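Local coordinates for protein glutamate--tRNA ligase (PDB 6B1Z) that probably attaches glutamate to tRNA(Glu) at the expense of ATP, using a class I catalytic domain and an anticodon-binding domain, at residues A[61-66]-A[89-94]; A[77-80]-A[85-88]. All blocks are in the same frame, centred on the assembly; numbering follows the deposited sequence.

Contact 1: A[61-66]-A[89-94]; sequences GSEEYI and PYRQSE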
loop_
_atom_site.group_PDB
_atom_site.type_symbol
_atom_site.label_atom_id
_atom_site.label_comp_id
_atom_site.label_asym_id
_atom_site.label_seq_id
_atom_site.Cartn_x
_atom_site.Cartn_y
_atom_site.Cartn_z
ATOM N N GLY A 61 -16.856 6.199 -3.996
ATOM C CA GLY A 61 -16.341 4.883 -3.687
ATOM C C GLY A 61 -15.079 4.856 -2.850
ATOM O O GLY A 61 -14.587 3.761 -2.543
ATOM N N SER A 62 -14.542 6.015 -2.461
ATOM C CA SER A 62 -13.260 6.028 -1.760
ATOM C C SER A 62 -13.383 5.482 -0.344
ATOM O O SER A 62 -12.494 4.767 0.128
ATOM C CB SER A 62 -12.686 7.440 -1.725
ATOM O OG SER A 62 -12.390 7.919 -3.022
ATOM N N GLU A 63 -14.458 5.829 0.365
ATOM C CA GLU A 63 -14.657 5.253 1.687
ATOM C C GLU A 63 -14.788 3.739 1.597
ATOM O O GLU A 63 -14.170 3.009 2.389
ATOM C CB GLU A 63 -15.892 5.861 2.353
ATOM C CG GLU A 63 -16.170 5.273 3.725
ATOM C CD GLU A 63 -17.358 5.926 4.395
ATOM O OE1 GLU A 63 -17.444 7.171 4.338
ATOM O OE2 GLU A 63 -18.210 5.193 4.942
ATOM N N GLU A 64 -15.577 3.259 0.627
ATOM C CA GLU A 64 -15.713 1.824 0.404
ATOM C C GLU A 64 -14.367 1.194 0.066
ATOM O O GLU A 64 -14.027 0.125 0.583
ATOM C CB GLU A 64 -16.727 1.561 -0.710
ATOM C CG GLU A 64 -18.167 1.967 -0.370
ATOM C CD GLU A 64 -18.489 3.423 -0.701
ATOM O OE1 GLU A 64 -17.588 4.288 -0.639
ATOM O OE2 GLU A 64 -19.662 3.701 -1.031
ATOM N N TYR A 65 -13.578 1.855 -0.783
ATOM C CA TYR A 65 -12.232 1.367 -1.090
ATOM C C TYR A 65 -11.391 1.197 0.176
ATOM O O TYR A 65 -10.706 0.179 0.358
ATOM C CB TYR A 65 -11.548 2.333 -2.070
ATOM C CG TYR A 65 -10.187 1.871 -2.556
ATOM C CD1 TYR A 65 -9.057 1.975 -1.736
ATOM C CD2 TYR A 65 -10.038 1.350 -3.831
ATOM C CE1 TYR A 65 -7.825 1.542 -2.171
ATOM C CE2 TYR A 65 -8.800 0.920 -4.281
ATOM C CZ TYR A 65 -7.706 1.021 -3.444
ATOM O OH TYR A 65 -6.474 0.600 -3.889
ATOM N N ILE A 66 -11.387 2.214 1.042
ATOM C CA ILE A 66 -10.604 2.158 2.267
ATOM C C ILE A 66 -11.032 0.976 3.125
ATOM O O ILE A 66 -10.193 0.202 3.602
ATOM C CB ILE A 66 -10.738 3.483 3.037
ATOM C CG1 ILE A 66 -10.060 4.608 2.257
ATOM C CG2 ILE A 66 -10.160 3.333 4.446
ATOM C CD1 ILE A 66 -10.607 6.003 2.627
ATOM N N PRO A 89 -20.644 11.366 14.746
ATOM C CA PRO A 89 -20.299 10.805 13.432
ATOM C C PRO A 89 -18.806 10.682 13.180
ATOM O O PRO A 89 -18.019 11.545 13.569
ATOM C CB PRO A 89 -20.904 11.812 12.443
ATOM C CG PRO A 89 -21.914 12.596 13.238
ATOM C CD PRO A 89 -21.318 12.672 14.618
ATOM N N TYR A 90 -18.425 9.606 12.501
ATOM C CA TYR A 90 -17.034 9.416 12.113
ATOM C C TYR A 90 -16.757 9.908 10.699
ATOM O O TYR A 90 -15.685 9.619 10.159
ATOM C CB TYR A 90 -16.631 7.938 12.276
ATOM C CG TYR A 90 -16.583 7.556 13.739
ATOM C CD1 TYR A 90 -15.457 7.828 14.504
ATOM C CD2 TYR A 90 -17.693 6.967 14.366
ATOM C CE1 TYR A 90 -15.419 7.520 15.860
ATOM C CE2 TYR A 90 -17.666 6.655 15.722
ATOM C CZ TYR A 90 -16.524 6.921 16.455
ATOM O OH TYR A 90 -16.483 6.627 17.794
ATOM N N ARG A 91 -17.686 10.648 10.096
ATOM C CA ARG A 91 -17.418 11.424 8.884
ATOM C C ARG A 91 -17.450 12.900 9.238
ATOM O O ARG A 91 -18.411 13.376 9.850
ATOM C CB ARG A 91 -18.442 11.154 7.785
ATOM C CG ARG A 91 -18.553 9.725 7.350
ATOM C CD ARG A 91 -19.537 9.639 6.206
ATOM N NE ARG A 91 -19.687 8.270 5.715
ATOM C CZ ARG A 91 -20.844 7.626 5.652
ATOM N NH1 ARG A 91 -21.969 8.233 6.026
ATOM N NH2 ARG A 91 -20.899 6.376 5.182
ATOM N N GLN A 92 -16.402 13.627 8.845
ATOM C CA GLN A 92 -16.312 15.033 9.234
ATOM C C GLN A 92 -17.402 15.880 8.584
ATOM O O GLN A 92 -17.833 16.889 9.172
ATOM C CB GLN A 92 -14.914 15.556 8.903
ATOM C CG GLN A 92 -13.850 14.919 9.803
ATOM C CD GLN A 92 -12.493 15.573 9.681
ATOM O OE1 GLN A 92 -11.990 15.787 8.580
ATOM N NE2 GLN A 92 -11.885 15.865 10.815
ATOM N N SER A 93 -17.890 15.485 7.399
ATOM C CA SER A 93 -18.980 16.225 6.758
ATOM C C SER A 93 -20.249 16.243 7.605
ATOM O O SER A 93 -21.130 17.078 7.371
ATOM C CB SER A 93 -19.301 15.644 5.379
ATOM O OG SER A 93 -19.801 14.315 5.458
ATOM N N GLU A 94 -20.349 15.355 8.592
ATOM C CA GLU A 94 -21.544 15.205 9.402
ATOM C C GLU A 94 -21.400 15.835 10.780
ATOM O O GLU A 94 -22.274 15.636 11.637
ATOM C CB GLU A 94 -21.884 13.718 9.513
ATOM C CG GLU A 94 -22.246 13.128 8.154
ATOM C CD GLU A 94 -22.388 11.621 8.176
ATOM O OE1 GLU A 94 -22.252 11.040 9.269
ATOM O OE2 GLU A 94 -22.628 11.024 7.101
#

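Contact 2: A[77-80]-A[85-88]; sequences PDES and GPYA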
loop_
_atom_site.group_PDB
_atom_site.type_symbol
_atom_site.label_atom_id
_atom_site.label_comp_id
_atom_site.label_asym_id
_atom_site.label_seq_id
_atom_site.Cartn_x
_atom_site.Cartn_y
_atom_site.Cartn_z
ATOM N N PRO A 77 -11.310 -1.368 11.779
ATOM C CA PRO A 77 -11.402 -0.349 12.826
ATOM C C PRO A 77 -12.372 -0.732 13.935
ATOM O O PRO A 77 -13.406 -1.367 13.708
ATOM C CB PRO A 77 -11.897 0.890 12.068
ATOM C CG PRO A 77 -11.513 0.636 10.634
ATOM C CD PRO A 77 -11.647 -0.834 10.449
ATOM N N ASP A 78 -12.033 -0.299 15.148
ATOM C CA ASP A 78 -12.929 -0.461 16.291
ATOM C C ASP A 78 -14.082 0.536 16.259
ATOM O O ASP A 78 -15.170 0.248 16.783
ATOM C CB ASP A 78 -12.134 -0.280 17.590
ATOM C CG ASP A 78 -11.037 -1.310 17.750
ATOM O OD1 ASP A 78 -11.348 -2.522 17.685
ATOM O OD2 ASP A 78 -9.865 -0.918 17.916
ATOM N N GLU A 79 -13.847 1.710 15.677
ATOM C CA GLU A 79 -14.823 2.784 15.539
ATOM C C GLU A 79 -14.692 3.321 14.123
ATOM O O GLU A 79 -13.572 3.514 13.648
ATOM C CB GLU A 79 -14.573 3.901 16.566
ATOM C CG GLU A 79 -14.639 3.395 18.007
ATOM C CD GLU A 79 -14.198 4.409 19.044
ATOM O OE1 GLU A 79 -14.275 5.641 18.804
ATOM O OE2 GLU A 79 -13.783 3.952 20.137
ATOM N N SER A 80 -15.829 3.517 13.437
ATOM C CA SER A 80 -15.826 3.900 12.026
ATOM C C SER A 80 -17.249 4.230 11.600
ATOM O O SER A 80 -18.198 3.950 12.343
ATOM C CB SER A 80 -15.271 2.765 11.155
ATOM O OG SER A 80 -16.168 1.668 11.176
ATOM N N GLY A 85 -19.681 3.916 16.926
ATOM C CA GLY A 85 -18.796 4.141 18.043
ATOM C C GLY A 85 -19.275 5.282 18.909
ATOM O O GLY A 85 -20.202 6.012 18.555
ATOM N N PRO A 86 -18.610 5.487 20.050
ATOM C CA PRO A 86 -19.100 6.460 21.042
ATOM C C PRO A 86 -18.953 7.920 20.637
ATOM O O PRO A 86 -19.562 8.781 21.290
ATOM C CB PRO A 86 -18.246 6.150 22.280
ATOM C CG PRO A 86 -16.986 5.544 21.719
ATOM C CD PRO A 86 -17.423 4.749 20.515
ATOM N N TYR A 87 -18.172 8.233 19.603
ATOM C CA TYR A 87 -17.932 9.614 19.199
ATOM C C TYR A 87 -18.415 9.876 17.777
ATOM O O TYR A 87 -17.913 10.773 17.100
ATOM C CB TYR A 87 -16.454 9.977 19.345
ATOM C CG TYR A 87 -15.977 9.771 20.759
ATOM C CD1 TYR A 87 -16.388 10.628 21.775
ATOM C CD2 TYR A 87 -15.172 8.693 21.092
ATOM C CE1 TYR A 87 -15.986 10.433 23.071
ATOM C CE2 TYR A 87 -14.766 8.487 22.399
ATOM C CZ TYR A 87 -15.177 9.370 23.380
ATOM O OH TYR A 87 -14.786 9.192 24.685
ATOM N N ALA A 88 -19.409 9.116 17.325
ATOM C CA ALA A 88 -19.982 9.349 16.017
ATOM C C ALA A 88 -20.575 10.759 15.950
ATOM O O ALA A 88 -21.008 11.305 16.969
ATOM C CB ALA A 88 -21.056 8.301 15.732
#

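Contact 1: A[61-66]-A[89-94]
Glu63 and Arg91 meet through two extended side chains that cross at about a right angle: CG of Glu63 stands anti to its backbone N (chi1 179°) with the chain extended beyond it, while Arg91, its CG anti to the carbonyl carbon, runs extended from CG to NE, and the carboxylate thus meets the NE/NH2 edge of the guanidinium. The result is a bidentate salt bridge, one half of a network in which Arg91 is shared by Glu63 and Glu94, and it ties the first turn of helix 62-73 to the loop 89-94 within the class I catalytic domain. The grip is side-on. Arg91 NE donates to Glu63 OE1 at 2.9 Å, with an N-H...O angle of 162°, and Arg91 NH2 donates to Glu63 OE2, also at 2.9 Å. Both carboxylate oxygens are approached on their syn sides, and both lie near the guanidinium plane; the two planar groups are nonetheless twisted 33° apart, so the pair is not fully coplanar. Two bonds, one to each oxygen, restrict rotation of either group. Side chains alone span the gap, since the nearest CA atoms, those of Glu63 and Arg91, stay 9.9 Å apart and only 84 Å² is buried. Neither residue is fully buried, so solvent probably moderates the charge attraction. Around the pair, Ser93 OG bonds to Asp52 OD2, and Gln92 NE2 to Asp217 OD2 and Asn214 OD1. At the other terminal nitrogen, Arg91 NH1 donates to Glu94 OE2 at 3.1 Å, almost exactly in the guanidinium plane.

Contact 2: A[77-80]-A[85-88]
Glu79 carries nearly all of the meeting between 77-80 and the type I beta turn that runs from Gly85 to Ala88, both parts of the loop joining helix 62-73 to helix 96-106. Going along the first segment, Pro77 rests on Leu48, and Asp78 turns to the strand side too, its OD2 paired with Lys40 NZ and with Phe46 N. Asp78 O accepts a hydrogen bond from His83 ND1, within the short link between the two segments. Glu79 then points at the turn. Its CG lies anti to the carbonyl carbon (chi1 -59°) and the chain continues extended, which lays the carboxylate against the proline ring: Glu79 CD is 3.6 Å from Pro86 CD, and the two side chains cross at about a right angle. Nearer the backbone, Gly85, without a side chain, lets Glu79 CG come within 4.2 Å of Gly85 CA. Glu79 OE1 reaches the edge of the Tyr87 ring, 3.9 Å from Tyr87 CD2, with carboxylate and ring planes 37° apart. No hydrogen bond joins the segments, and the buried carboxylate is satisfied from outside them, OE1 by Tyr90 OH and OE2 by a salt bridge to Arg13 NH1. Ser80 directs its CB away from the turn and bonds through OG to His83 N. The turn's own bond, Ala88 N to Gly85 O, is weak at 3.4 Å. Segment 77-80 runs beside strand 45-48, where backbone hydrogen bonds pair Asp78 with Phe46 and Glu79 with Leu48, while Tyr87 packs on Met221 and Lys222, just past helix 210-220.

Both contacts belong to the catalytic domain, on the same side of the chain's centre, with their own centres about 12 Å apart. Along the chain the order is 61-66, 77-80, 85-88, 89-94: contact 2 closes a small loop inside the larger one that contact 1 closes before helix 96-106. Tyr90 links them directly, its OH lying 2.6 Å from Glu79 OE1, a probable hydrogen bond, and its ring packing near Ser80 O. Strand 45-48 and the residues after it neighbour both: Phe46 and Leu48 pair with 77-80, Ile50 with Tyr90 and Gln92. The connection thus folds back twice, by a salt bridge in contact 1 and van der Waals contact in contact 2, with Tyr90 between.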